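PDB 6IYT: type I modular polyketide synthase from Streptomyces albus subsp. albus, which probably transfers an extender acyl unit, likely ethylmalonyl, from coenzyme A to the acyl carrier protein during salinomycin assembly. Local coordinates for residues V145-V157 and P186-V198. Residues are numbered along the deposited sequence; the frame is centred on the assembly and turned at random.
Sequences VFAARFAEVASAV and PVLFTVMVSLAAV
Helical segments 145-157 and 186-198 pack roughly antiparallel, their axes 8.3 Å apart at 141°, with R149 facing S194 and V153 facing T190. They show knobs-into-holes packing within the acyltransferase domain. F146 is one knob, set among V191, S194, L195 and V198. Its CG lies anti to the backbone N (chi1 -179°), which brings CE1 to S194 CB at 3.5 Å and L195 CD2 at 3.6 Å. L139 and L140 of helix 137-142 also touch the F146 side chain.

V153 is a second knob and splits its branches. CG1 meets F189 CE2 at 3.6 Å, while CG2 meets V193 CG1 at 3.7 Å. Further along, V157 CG1 touches T190 CG2 at 3.6 Å. S194 is the knob from the other side. Its hydroxyl faces the F150 backbone but donates within its own helix to T190 O, which also accepts from S194 N on the opposite face of the carbonyl plane.

R149 lays its CG against A197 CB and bends at chi2 (63°). Its NH2 forms a salt bridge with E152 OE1. A water links the two segments, accepting from R149 NE at 2.9 Å and donating to V193 O at 2.7 Å.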
ATOM      1  N   VAL A 145      12.788 -11.971  -0.288  1.00  6.50           N
ATOM      2  CA  VAL A 145      11.821 -11.789   0.805  1.00  7.33           C
ATOM      3  C   VAL A 145      10.393 -11.671   0.226  1.00  5.98           C
ATOM      4  O   VAL A 145       9.450 -12.373   0.661  1.00  6.69           O
ATOM      5  CB  VAL A 145      12.124 -10.505   1.621  1.00  8.75           C
ATOM      6  CG1 VAL A 145      10.901 -10.109   2.423  1.00 11.65           C
ATOM      7  CG2 VAL A 145      13.317 -10.715   2.542  1.00 10.91           C
ATOM      8  N   PHE A 146      10.250 -10.849  -0.815  1.00  6.04           N
ATOM      9  CA  PHE A 146       8.956 -10.683  -1.472  1.00  5.15           C
ATOM     10  C   PHE A 146       8.513 -11.986  -2.132  1.00  5.61           C
ATOM     11  O   PHE A 146       7.381 -12.411  -1.977  1.00  6.25           O
ATOM     12  CB  PHE A 146       9.016  -9.547  -2.494  1.00  4.94           C
ATOM     13  CG  PHE A 146       7.704  -9.281  -3.202  1.00  5.38           C
ATOM     14  CD1 PHE A 146       6.642  -8.708  -2.536  1.00  5.73           C
ATOM     15  CD2 PHE A 146       7.532  -9.653  -4.514  1.00  6.10           C
ATOM     16  CE1 PHE A 146       5.458  -8.447  -3.195  1.00  6.58           C
ATOM     17  CE2 PHE A 146       6.368  -9.370  -5.184  1.00  6.41           C
ATOM     18  CZ  PHE A 146       5.341  -8.728  -4.531  1.00  6.72           C
ATOM     19  N   ALA A 147       9.407 -12.622  -2.851  1.00  5.72           N
ATOM     20  CA  ALA A 147       9.047 -13.834  -3.585  1.00  6.11           C
ATOM     21  C   ALA A 147       8.623 -14.964  -2.631  1.00  6.50           C
ATOM     22  O   ALA A 147       7.730 -15.752  -2.942  1.00  6.74           O
ATOM     23  CB  ALA A 147      10.217 -14.266  -4.459  1.00  6.36           C
ATOM     24  N   ALA A 148       9.333 -15.105  -1.510  1.00  6.49           N
ATOM     25  CA  ALA A 148       9.002 -16.141  -0.526  1.00  7.65           C
ATOM     26  C   ALA A 148       7.613 -15.955   0.043  1.00  8.40           C
ATOM     27  O   ALA A 148       6.876 -16.928   0.235  1.00  7.83           O
ATOM     28  CB  ALA A 148      10.025 -16.147   0.597  1.00  8.88           C
ATOM     29  N   ARG A 149       7.293 -14.722   0.434  1.00  7.51           N
ATOM     30  CA  ARG A 149       6.014 -14.443   0.998  1.00  6.96           C
ATOM     31  C   ARG A 149       4.947 -14.581  -0.044  1.00  6.16           C
ATOM     32  O   ARG A 149       3.877 -15.135   0.223  1.00  6.09           O
ATOM     33  CB  ARG A 149       5.981 -13.063   1.618  1.00  7.09           C
ATOM     34  CG  ARG A 149       4.654 -12.752   2.293  1.00  8.09           C
ATOM     35  CD  ARG A 149       4.380 -13.692   3.460  1.00  9.33           C
ATOM     36  NE  ARG A 149       3.336 -13.150   4.324  1.00  9.63           N
ATOM     37  CZ  ARG A 149       2.550 -13.863   5.112  1.00 13.51           C
ATOM     38  NH1 ARG A 149       1.706 -13.238   5.916  1.00 14.60           N
ATOM     39  NH2 ARG A 149       2.679 -15.178   5.183  1.00 13.30           N
ATOM     40  N   PHE A 150       5.258 -14.145  -1.261  1.00  5.59           N
ATOM     41  CA  PHE A 150       4.317 -14.261  -2.385  1.00  6.25           C
ATOM     42  C   PHE A 150       3.991 -15.747  -2.670  1.00  6.13           C
ATOM     43  O   PHE A 150       2.847 -16.106  -2.742  1.00  5.77           O
ATOM     44  CB  PHE A 150       4.888 -13.544  -3.636  1.00  6.15           C
ATOM     45  CG  PHE A 150       3.970 -13.551  -4.842  1.00  7.57           C
ATOM     46  CD1 PHE A 150       3.815 -14.698  -5.617  1.00  8.40           C
ATOM     47  CD2 PHE A 150       3.364 -12.379  -5.272  1.00  8.31           C
ATOM     48  CE1 PHE A 150       2.995 -14.686  -6.728  1.00  8.07           C
ATOM     49  CE2 PHE A 150       2.598 -12.355  -6.425  1.00  9.40           C
ATOM     50  CZ  PHE A 150       2.394 -13.522  -7.130  1.00  8.50           C
ATOM     51  N   ALA A 151       4.995 -16.619  -2.534  1.00  6.41           N
ATOM     52  CA  ALA A 151       4.777 -18.057  -2.718  1.00  6.84           C
ATOM     53  C   ALA A 151       3.854 -18.629  -1.665  1.00  9.01           C
ATOM     54  O   ALA A 151       2.949 -19.418  -1.999  1.00  7.73           O
ATOM     55  CB  ALA A 151       6.103 -18.802  -2.715  1.00  6.77           C
ATOM     56  N   GLU A 152       4.041 -18.223  -0.406  1.00  8.80           N
ATOM     57  CA  GLU A 152       3.177 -18.695   0.697  1.00 10.52           C
ATOM     58  C   GLU A 152       1.743 -18.292   0.445  1.00  8.76           C
ATOM     59  O   GLU A 152       0.817 -19.072   0.658  1.00  8.64           O
ATOM     60  CB  GLU A 152       3.619 -18.112   2.052  1.00 13.76           C
ATOM     61  CG  GLU A 152       5.054 -18.428   2.450  1.00 20.17           C
ATOM     62  CD  GLU A 152       5.438 -17.849   3.827  1.00 29.58           C
ATOM     63  OE1 GLU A 152       4.696 -16.964   4.346  1.00 21.61           O
ATOM     64  OE2 GLU A 152       6.426 -18.357   4.433  1.00 33.31           O
ATOM     65  N   VAL A 153       1.544 -17.020   0.121  1.00  6.83           N
ATOM     66  CA  VAL A 153       0.207 -16.497  -0.009  1.00  6.91           C
ATOM     67  C   VAL A 153      -0.501 -17.036  -1.283  1.00  6.73           C
ATOM     68  O   VAL A 153      -1.643 -17.457  -1.228  1.00  8.09           O
ATOM     69  CB  VAL A 153       0.232 -14.982  -0.058  1.00  6.25           C
ATOM     70  CG1 VAL A 153      -1.184 -14.455  -0.239  1.00  7.57           C
ATOM     71  CG2 VAL A 153       0.861 -14.426   1.218  1.00  6.92           C
ATOM     72  N   ALA A 154       0.249 -17.141  -2.365  1.00  6.32           N
ATOM     73  CA  ALA A 154      -0.241 -17.749  -3.609  1.00  7.57           C
ATOM     74  C   ALA A 154      -0.705 -19.172  -3.411  1.00  8.27           C
ATOM     75  O   ALA A 154      -1.723 -19.571  -3.974  1.00  8.17           O
ATOM     76  CB  ALA A 154       0.811 -17.694  -4.690  1.00  8.20           C
ATOM     77  N   SER A 155      -0.013 -19.915  -2.562  1.00 10.24           N
ATOM     78  CA  SER A 155      -0.397 -21.297  -2.289  1.00 11.65           C
ATOM     79  C   SER A 155      -1.730 -21.349  -1.641  1.00 11.26           C
ATOM     80  O   SER A 155      -2.505 -22.235  -1.920  1.00  9.66           O
ATOM     81  CB  SER A 155       0.621 -21.999  -1.408  1.00 14.14           C
ATOM     82  OG  SER A 155       1.811 -22.221  -2.137  1.00 23.44           O
ATOM     83  N   ALA A 156      -1.987 -20.397  -0.752  1.00  9.56           N
ATOM     84  CA  ALA A 156      -3.263 -20.301  -0.103  1.00 10.12           C
ATOM     85  C   ALA A 156      -4.365 -19.980  -1.087  1.00  9.80           C
ATOM     86  O   ALA A 156      -5.434 -20.602  -1.048  1.00  7.81           O
ATOM     87  CB  ALA A 156      -3.219 -19.274   1.024  1.00 11.68           C
ATOM     88  N   VAL A 157      -4.121 -19.078  -2.034  1.00  7.69           N
ATOM     89  CA  VAL A 157      -5.181 -18.800  -2.974  1.00  8.74           C
ATOM     90  C   VAL A 157      -5.356 -19.899  -4.040  1.00  8.91           C
ATOM     91  O   VAL A 157      -6.484 -20.262  -4.354  1.00  7.93           O
ATOM     92  CB  VAL A 157      -5.207 -17.400  -3.584  1.00 14.06           C
ATOM     93  CG1 VAL A 157      -4.310 -16.414  -2.897  1.00 12.66           C
ATOM     94  CG2 VAL A 157      -5.163 -17.419  -5.095  1.00 11.02           C
ATOM     95  N   PRO A 186      -7.855 -11.662  -6.105  1.00  4.45           N
ATOM     96  CA  PRO A 186      -6.928 -12.521  -5.380  1.00  4.69           C
ATOM     97  C   PRO A 186      -5.468 -12.218  -5.668  1.00  4.49           C
ATOM     98  O   PRO A 186      -4.600 -12.383  -4.768  1.00  4.81           O
ATOM     99  CB  PRO A 186      -7.312 -13.953  -5.874  1.00  5.30           C
ATOM    100  CG  PRO A 186      -8.743 -13.822  -6.304  1.00  5.69           C
ATOM    101  CD  PRO A 186      -8.776 -12.443  -6.952  1.00  5.13           C
ATOM    102  N   VAL A 187      -5.182 -11.681  -6.856  1.00  4.76           N
ATOM    103  CA  VAL A 187      -3.808 -11.255  -7.171  1.00  5.21           C
ATOM    104  C   VAL A 187      -3.408 -10.008  -6.336  1.00  5.23           C
ATOM    105  O   VAL A 187      -2.370 -10.000  -5.710  1.00  4.71           O
ATOM    106  CB  VAL A 187      -3.641 -10.967  -8.647  1.00  6.38           C
ATOM    107  CG1 VAL A 187      -2.372 -10.190  -8.881  1.00  7.44           C
ATOM    108  CG2 VAL A 187      -3.634 -12.262  -9.426  1.00  6.34           C
ATOM    109  N   LEU A 188      -4.313  -9.029  -6.243  1.00  5.74           N
ATOM    110  CA  LEU A 188      -4.105  -7.859  -5.371  1.00  6.39           C
ATOM    111  C   LEU A 188      -3.875  -8.241  -3.920  1.00  5.43           C
ATOM    112  O   LEU A 188      -3.040  -7.655  -3.258  1.00  4.62           O
ATOM    113  CB  LEU A 188      -5.295  -6.916  -5.466  1.00  8.31           C
ATOM    114  CG  LEU A 188      -5.204  -5.600  -6.234  1.00 15.63           C
ATOM    115  CD1 LEU A 188      -4.102  -5.530  -7.250  1.00 15.91           C
ATOM    116  CD2 LEU A 188      -6.554  -5.196  -6.822  1.00 12.64           C
ATOM    117  N   PHE A 189      -4.703  -9.161  -3.410  1.00  4.81           N
ATOM    118  CA  PHE A 189      -4.543  -9.710  -2.093  1.00  4.80           C
ATOM    119  C   PHE A 189      -3.120 -10.267  -1.889  1.00  5.56           C
ATOM    120  O   PHE A 189      -2.455  -9.922  -0.932  1.00  4.51           O
ATOM    121  CB  PHE A 189      -5.565 -10.816  -1.871  1.00  5.21           C
ATOM    122  CG  PHE A 189      -5.304 -11.652  -0.664  1.00  4.68           C
ATOM    123  CD1 PHE A 189      -5.750 -11.243   0.582  1.00  4.70           C
ATOM    124  CD2 PHE A 189      -4.803 -12.908  -0.792  1.00  4.41           C
ATOM    125  CE1 PHE A 189      -5.567 -12.031   1.709  1.00  4.44           C
ATOM    126  CE2 PHE A 189      -4.637 -13.720   0.308  1.00  4.13           C
ATOM    127  CZ  PHE A 189      -5.029 -13.277   1.573  1.00  4.40           C
ATOM    128  N   THR A 190      -2.641 -11.042  -2.853  1.00  4.77           N
ATOM    129  CA  THR A 190      -1.340 -11.682  -2.726  1.00  6.07           C
ATOM    130  C   THR A 190      -0.256 -10.639  -2.738  1.00  5.20           C
ATOM    131  O   THR A 190       0.624 -10.660  -1.891  1.00  5.10           O
ATOM    132  CB  THR A 190      -1.086 -12.716  -3.847  1.00  7.31           C
ATOM    133  OG1 THR A 190      -0.935 -12.047  -5.102  1.00 22.83           O
ATOM    134  CG2 THR A 190      -2.199 -13.639  -3.915  1.00  5.55           C
ATOM    135  N   VAL A 191      -0.406  -9.652  -3.592  1.00  4.98           N
ATOM    136  CA  VAL A 191       0.606  -8.615  -3.715  1.00  4.86           C
ATOM    137  C   VAL A 191       0.644  -7.734  -2.435  1.00  4.91           C
ATOM    138  O   VAL A 191       1.732  -7.468  -1.888  1.00  4.86           O
ATOM    139  CB  VAL A 191       0.377  -7.749  -4.954  1.00  5.33           C
ATOM    140  CG1 VAL A 191       1.193  -6.494  -4.872  1.00  5.33           C
ATOM    141  CG2 VAL A 191       0.709  -8.516  -6.214  1.00  5.44           C
ATOM    142  N   MET A 192      -0.528  -7.389  -1.897  1.00  4.87           N
ATOM    143  CA  MET A 192      -0.588  -6.456  -0.719  1.00  4.83           C
ATOM    144  C   MET A 192      -0.053  -7.133   0.547  1.00  4.78           C
ATOM    145  O   MET A 192       0.725  -6.550   1.315  1.00  4.97           O
ATOM    146  CB  MET A 192      -2.017  -5.991  -0.491  1.00  5.79           C
ATOM    147  CG  MET A 192      -2.442  -4.881  -1.409  1.00  5.81           C
ATOM    148  SD  MET A 192      -4.038  -4.154  -0.934  1.00  8.61           S
ATOM    149  CE  MET A 192      -5.124  -5.532  -1.075  1.00  8.75           C
ATOM    150  N   VAL A 193      -0.400  -8.382   0.728  1.00  4.33           N
ATOM    151  CA  VAL A 193       0.104  -9.102   1.859  1.00  4.77           C
ATOM    152  C   VAL A 193       1.613  -9.269   1.741  1.00  4.72           C
ATOM    153  O   VAL A 193       2.334  -9.179   2.739  1.00  5.74           O
ATOM    154  CB  VAL A 193      -0.579 -10.486   1.986  1.00  5.25           C
ATOM    155  CG1 VAL A 193       0.103 -11.307   3.070  1.00  5.90           C
ATOM    156  CG2 VAL A 193      -2.076 -10.331   2.282  1.00  6.32           C
ATOM    157  N   SER A 194       2.105  -9.563   0.535  1.00  4.36           N
ATOM    158  CA  SER A 194       3.534  -9.838   0.368  1.00  4.61           C
ATOM    159  C   SER A 194       4.379  -8.582   0.472  1.00  4.24           C
ATOM    160  O   SER A 194       5.537  -8.633   0.911  1.00  4.69           O
ATOM    161  CB  SER A 194       3.807 -10.512  -0.974  1.00  5.40           C
ATOM    162  OG  SER A 194       3.058 -11.702  -1.089  1.00  5.93           O
ATOM    163  N   LEU A 195       3.812  -7.448   0.079  1.00  4.14           N
ATOM    164  CA  LEU A 195       4.511  -6.175   0.219  1.00  4.57           C
ATOM    165  C   LEU A 195       4.703  -5.794   1.678  1.00  4.53           C
ATOM    166  O   LEU A 195       5.734  -5.241   2.044  1.00  4.71           O
ATOM    167  CB  LEU A 195       3.807  -5.054  -0.540  1.00  4.62           C
ATOM    168  CG  LEU A 195       3.846  -5.064  -2.049  1.00  4.74           C
ATOM    169  CD1 LEU A 195       2.979  -3.938  -2.584  1.00  5.28           C
ATOM    170  CD2 LEU A 195       5.248  -4.930  -2.604  1.00  4.99           C
ATOM    171  N   ALA A 196       3.818  -6.250   2.549  1.00  5.12           N
ATOM    172  CA  ALA A 196       4.003  -5.965   3.989  1.00  4.93           C
ATOM    173  C   ALA A 196       5.280  -6.680   4.533  1.00  5.09           C
ATOM    174  O   ALA A 196       6.012  -6.128   5.374  1.00  4.56           O
ATOM    175  CB  ALA A 196       2.793  -6.378   4.759  1.00  4.72           C
ATOM    176  N   ALA A 197       5.645  -7.812   3.929  1.00  4.92           N
ATOM    177  CA  ALA A 197       6.839  -8.516   4.330  1.00  5.62           C
ATOM    178  C   ALA A 197       8.129  -7.798   3.930  1.00  5.20           C
ATOM    179  O   ALA A 197       9.144  -7.978   4.566  1.00  6.60           O
ATOM    180  CB  ALA A 197       6.839  -9.934   3.778  1.00  6.11           C
ATOM    181  N   VAL A 198       8.086  -6.993   2.867  1.00  5.83           N
ATOM    182  CA  VAL A 198       9.236  -6.208   2.460  1.00  5.81           C
ATOM    183  C   VAL A 198       9.537  -5.161   3.542  1.00  5.88           C
ATOM    184  O   VAL A 198      10.662  -4.994   3.955  1.00  5.58           O
ATOM    185  CB  VAL A 198       8.987  -5.518   1.097  1.00  5.88           C
ATOM    186  CG1 VAL A 198      10.068  -4.507   0.780  1.00  6.64           C
ATOM    187  CG2 VAL A 198       8.868  -6.563  -0.002  1.00  6.57           C
TER
HETATM  188  O   HOH W   1       2.816 -10.372   5.103  1.00 10.75           O